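Local coordinates for protein spaetzle C-106 (Drosophila melanogaster, PDB 3E07) that acts, as a disulfide-linked homodimer, as the cytokine ligand that activates the Toll receptor in antifungal immunity and dorsal-ventral patterning of the embryo, at residues T73-A78 against V89-K94. Residues are numbered along the deposited sequence; the frame is centred on the assembly and turned at random.
Sequences TQQTLA and VQNSFK
With CG wedged between both backbone branches (chi1 51°), Gln74 carries its amide toward the side chain of Gln90, whose own CG stands beside its backbone N (chi1 -77°) before the chain runs out extended. The two side chains run roughly perpendicular, yet their amide planes stack only 25° apart, with Gln74 CG 3.6 Å from Gln90 NE2. That same NE2 donates to Thr76 OG1 over 3.1 Å, a bent bond in which the hydroxyl lies off the plane of the amide. Thr76 OG1 in turn donates a hydrogen bond to Gln74 O, so the hydroxyl links the backbone at Gln74 to the side chain of Gln90. On its other side, Gln74 runs alongside Lys94, its NE2 3.8 Å from Lys94 CE.

Here the long hairpin strand 65-80 of a cystine-knot-family cytokine is interrupted near Gln75, while the facing chain leaves strand 86-89 and bends toward strand 94-104, illustrating how side-chain amides and a water can bridge a lapse in backbone pairing. Regular antiparallel pairing persists at Leu77 and Val89, a hydrogen-bonded pair with Val89 N reaching Leu77 O at 2.8 Å and the reciprocal bond, Leu77 N to Val89 O, nearly as short. Leu77 CB and Val89 CB lie 4.1 Å apart on the same face of the sheet. Where the strands part, a water takes over: it donates to Gln74 OE1 and Gln75 O and accepts from Ser92 N. On the side away from the Gln74 and Gln90 amides, Gln75 CB packs against Ser92 CB at 3.6 Å. Residues Thr76 to Ala78 also pair with a strand of the second subunit, extending the sheet across the dimer interface, and Gln43 of that subunit accepts a hydrogen bond from Gln74 N.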
ATOM      1  N   THR A  73       0.051  -7.181   0.650  1.00 35.37           N
ATOM      2  CA  THR A  73       1.271  -7.650   0.006  1.00 42.44           C
ATOM      3  C   THR A  73       1.488  -8.986   0.739  1.00 38.80           C
ATOM      4  O   THR A  73       0.808  -9.253   1.742  1.00 28.12           O
ATOM      5  CB  THR A  73       2.475  -6.735   0.272  1.00 50.06           C
ATOM      6  OG1 THR A  73       2.751  -6.699   1.678  1.00 59.23           O
ATOM      7  CG2 THR A  73       2.204  -5.329  -0.237  1.00 42.71           C
ATOM      8  N   GLN A  74       2.391  -9.834   0.249  1.00 43.52           N
ATOM      9  CA  GLN A  74       2.644 -11.112   0.923  1.00 49.81           C
ATOM     10  C   GLN A  74       3.983 -11.730   0.534  1.00 49.23           C
ATOM     11  O   GLN A  74       4.529 -11.417  -0.529  1.00 52.04           O
ATOM     12  CB  GLN A  74       1.494 -12.109   0.663  1.00 43.92           C
ATOM     13  CG  GLN A  74       1.100 -12.316  -0.785  1.00 41.49           C
ATOM     14  CD  GLN A  74      -0.075 -13.284  -0.959  1.00 48.33           C
ATOM     15  OE1 GLN A  74       0.001 -14.455  -0.583  1.00 41.91           O
ATOM     16  NE2 GLN A  74      -1.164 -12.793  -1.538  1.00 39.15           N
ATOM     17  N   GLN A  75       4.524 -12.586   1.403  1.00 47.78           N
ATOM     18  CA  GLN A  75       5.803 -13.238   1.112  1.00 50.98           C
ATOM     19  C   GLN A  75       5.678 -13.986  -0.207  1.00 50.39           C
ATOM     20  O   GLN A  75       4.767 -14.806  -0.385  1.00 45.79           O
ATOM     21  CB  GLN A  75       6.193 -14.229   2.214  1.00 54.97           C
ATOM     22  CG  GLN A  75       7.613 -14.785   2.055  1.00 63.75           C
ATOM     23  CD  GLN A  75       7.896 -15.975   2.963  1.00 73.87           C
ATOM     24  OE1 GLN A  75       7.332 -17.060   2.785  1.00 75.92           O
ATOM     25  NE2 GLN A  75       8.771 -15.776   3.940  1.00 74.87           N
ATOM     26  N   THR A  76       6.597 -13.703  -1.123  1.00 46.25           N
ATOM     27  CA  THR A  76       6.575 -14.328  -2.440  1.00 45.25           C
ATOM     28  C   THR A  76       7.876 -15.049  -2.781  1.00 47.33           C
ATOM     29  O   THR A  76       8.910 -14.415  -3.019  1.00 48.27           O
ATOM     30  CB  THR A  76       6.315 -13.286  -3.535  1.00 43.50           C
ATOM     31  OG1 THR A  76       5.163 -12.503  -3.191  1.00 41.86           O
ATOM     32  CG2 THR A  76       6.081 -13.979  -4.863  1.00 41.96           C
ATOM     33  N   LEU A  77       7.812 -16.375  -2.812  1.00 45.81           N
ATOM     34  CA  LEU A  77       8.974 -17.195  -3.119  1.00 46.86           C
ATOM     35  C   LEU A  77       8.877 -17.690  -4.549  1.00 46.99           C
ATOM     36  O   LEU A  77       7.870 -18.276  -4.960  1.00 44.04           O
ATOM     37  CB  LEU A  77       9.042 -18.380  -2.154  1.00 50.05           C
ATOM     38  CG  LEU A  77       9.046 -17.955  -0.682  1.00 54.37           C
ATOM     39  CD1 LEU A  77       8.996 -19.179   0.219  1.00 56.06           C
ATOM     40  CD2 LEU A  77      10.289 -17.119  -0.409  1.00 51.79           C
ATOM     41  N   ALA A  78       9.924 -17.447  -5.319  1.00 45.64           N
ATOM     42  CA  ALA A  78       9.910 -17.873  -6.705  1.00 48.86           C
ATOM     43  C   ALA A  78      11.097 -18.757  -7.061  1.00 54.67           C
ATOM     44  O   ALA A  78      12.202 -18.597  -6.537  1.00 52.45           O
ATOM     45  CB  ALA A  78       9.861 -16.652  -7.616  1.00 43.14           C
ATOM     46  N   VAL A  89       5.459 -19.770  -4.815  1.00 48.37           N
ATOM     47  CA  VAL A  89       4.912 -20.171  -3.535  1.00 45.36           C
ATOM     48  C   VAL A  89       4.559 -18.904  -2.753  1.00 44.17           C
ATOM     49  O   VAL A  89       5.406 -18.038  -2.527  1.00 44.52           O
ATOM     50  CB  VAL A  89       5.912 -21.011  -2.718  1.00 54.30           C
ATOM     51  CG1 VAL A  89       5.370 -21.243  -1.312  1.00 52.19           C
ATOM     52  CG2 VAL A  89       6.150 -22.338  -3.408  1.00 47.00           C
ATOM     53  N   GLN A  90       3.293 -18.789  -2.381  1.00 43.71           N
ATOM     54  CA  GLN A  90       2.811 -17.652  -1.610  1.00 43.67           C
ATOM     55  C   GLN A  90       1.951 -18.241  -0.500  1.00 45.05           C
ATOM     56  O   GLN A  90       0.729 -18.060  -0.471  1.00 47.72           O
ATOM     57  CB  GLN A  90       1.992 -16.703  -2.497  1.00 41.47           C
ATOM     58  CG  GLN A  90       2.846 -15.836  -3.395  1.00 44.59           C
ATOM     59  CD  GLN A  90       2.040 -14.819  -4.186  1.00 47.33           C
ATOM     60  OE1 GLN A  90       1.167 -15.180  -4.985  1.00 40.60           O
ATOM     61  NE2 GLN A  90       2.339 -13.540  -3.976  1.00 38.82           N
ATOM     62  N   ASN A  91       2.605 -18.955   0.410  1.00 47.26           N
ATOM     63  CA  ASN A  91       1.911 -19.617   1.508  1.00 48.91           C
ATOM     64  C   ASN A  91       2.052 -18.939   2.867  1.00 55.61           C
ATOM     65  O   ASN A  91       1.910 -19.585   3.904  1.00 53.16           O
ATOM     66  CB  ASN A  91       2.373 -21.078   1.615  1.00 52.21           C
ATOM     67  CG  ASN A  91       3.827 -21.200   2.047  1.00 59.04           C
ATOM     68  OD1 ASN A  91       4.516 -20.200   2.252  1.00 58.13           O
ATOM     69  ND2 ASN A  91       4.298 -22.430   2.189  1.00 61.00           N
ATOM     70  N   SER A  92       2.332 -17.643   2.876  1.00 50.45           N
ATOM     71  CA  SER A  92       2.440 -16.946   4.146  1.00 54.67           C
ATOM     72  C   SER A  92       1.131 -16.191   4.426  1.00 53.74           C
ATOM     73  O   SER A  92       0.124 -16.430   3.769  1.00 49.81           O
ATOM     74  CB  SER A  92       3.627 -15.985   4.116  1.00 52.93           C
ATOM     75  OG  SER A  92       3.898 -15.501   5.415  1.00 55.68           O
ATOM     76  N   PHE A  93       1.144 -15.300   5.410  1.00 53.30           N
ATOM     77  CA  PHE A  93      -0.035 -14.511   5.767  1.00 52.82           C
ATOM     78  C   PHE A  93      -0.071 -13.199   4.965  1.00 54.93           C
ATOM     79  O   PHE A  93       0.966 -12.699   4.533  1.00 50.32           O
ATOM     80  CB  PHE A  93      -0.001 -14.204   7.265  1.00 58.24           C
ATOM     81  CG  PHE A  93       1.333 -13.709   7.738  1.00 67.44           C
ATOM     82  CD1 PHE A  93       1.769 -12.433   7.411  1.00 57.08           C
ATOM     83  CD2 PHE A  93       2.183 -14.542   8.453  1.00 73.74           C
ATOM     84  CE1 PHE A  93       3.040 -11.990   7.785  1.00 77.21           C
ATOM     85  CE2 PHE A  93       3.457 -14.109   8.833  1.00 76.18           C
ATOM     86  CZ  PHE A  93       3.884 -12.832   8.496  1.00 76.63           C
ATOM     87  N   LYS A  94      -1.265 -12.645   4.770  1.00 28.40           N
ATOM     88  CA  LYS A  94      -1.405 -11.404   4.023  1.00 36.07           C
ATOM     89  C   LYS A  94      -1.111 -10.208   4.912  1.00 35.85           C
ATOM     90  O   LYS A  94      -1.471 -10.192   6.092  1.00 34.53           O
ATOM     91  CB  LYS A  94      -2.806 -11.311   3.403  1.00 34.43           C
ATOM     92  CG  LYS A  94      -2.934 -12.135   2.114  1.00 27.29           C
ATOM     93  CD  LYS A  94      -4.340 -12.156   1.593  1.00 27.05           C
ATOM     94  CE  LYS A  94      -4.443 -13.054   0.389  1.00 42.77           C
ATOM     95  NZ  LYS A  94      -5.836 -13.084  -0.135  1.00 48.83           N
TER
HETATM   96  O   HOH W   1       2.449 -15.399   0.959  1.00 39.23           O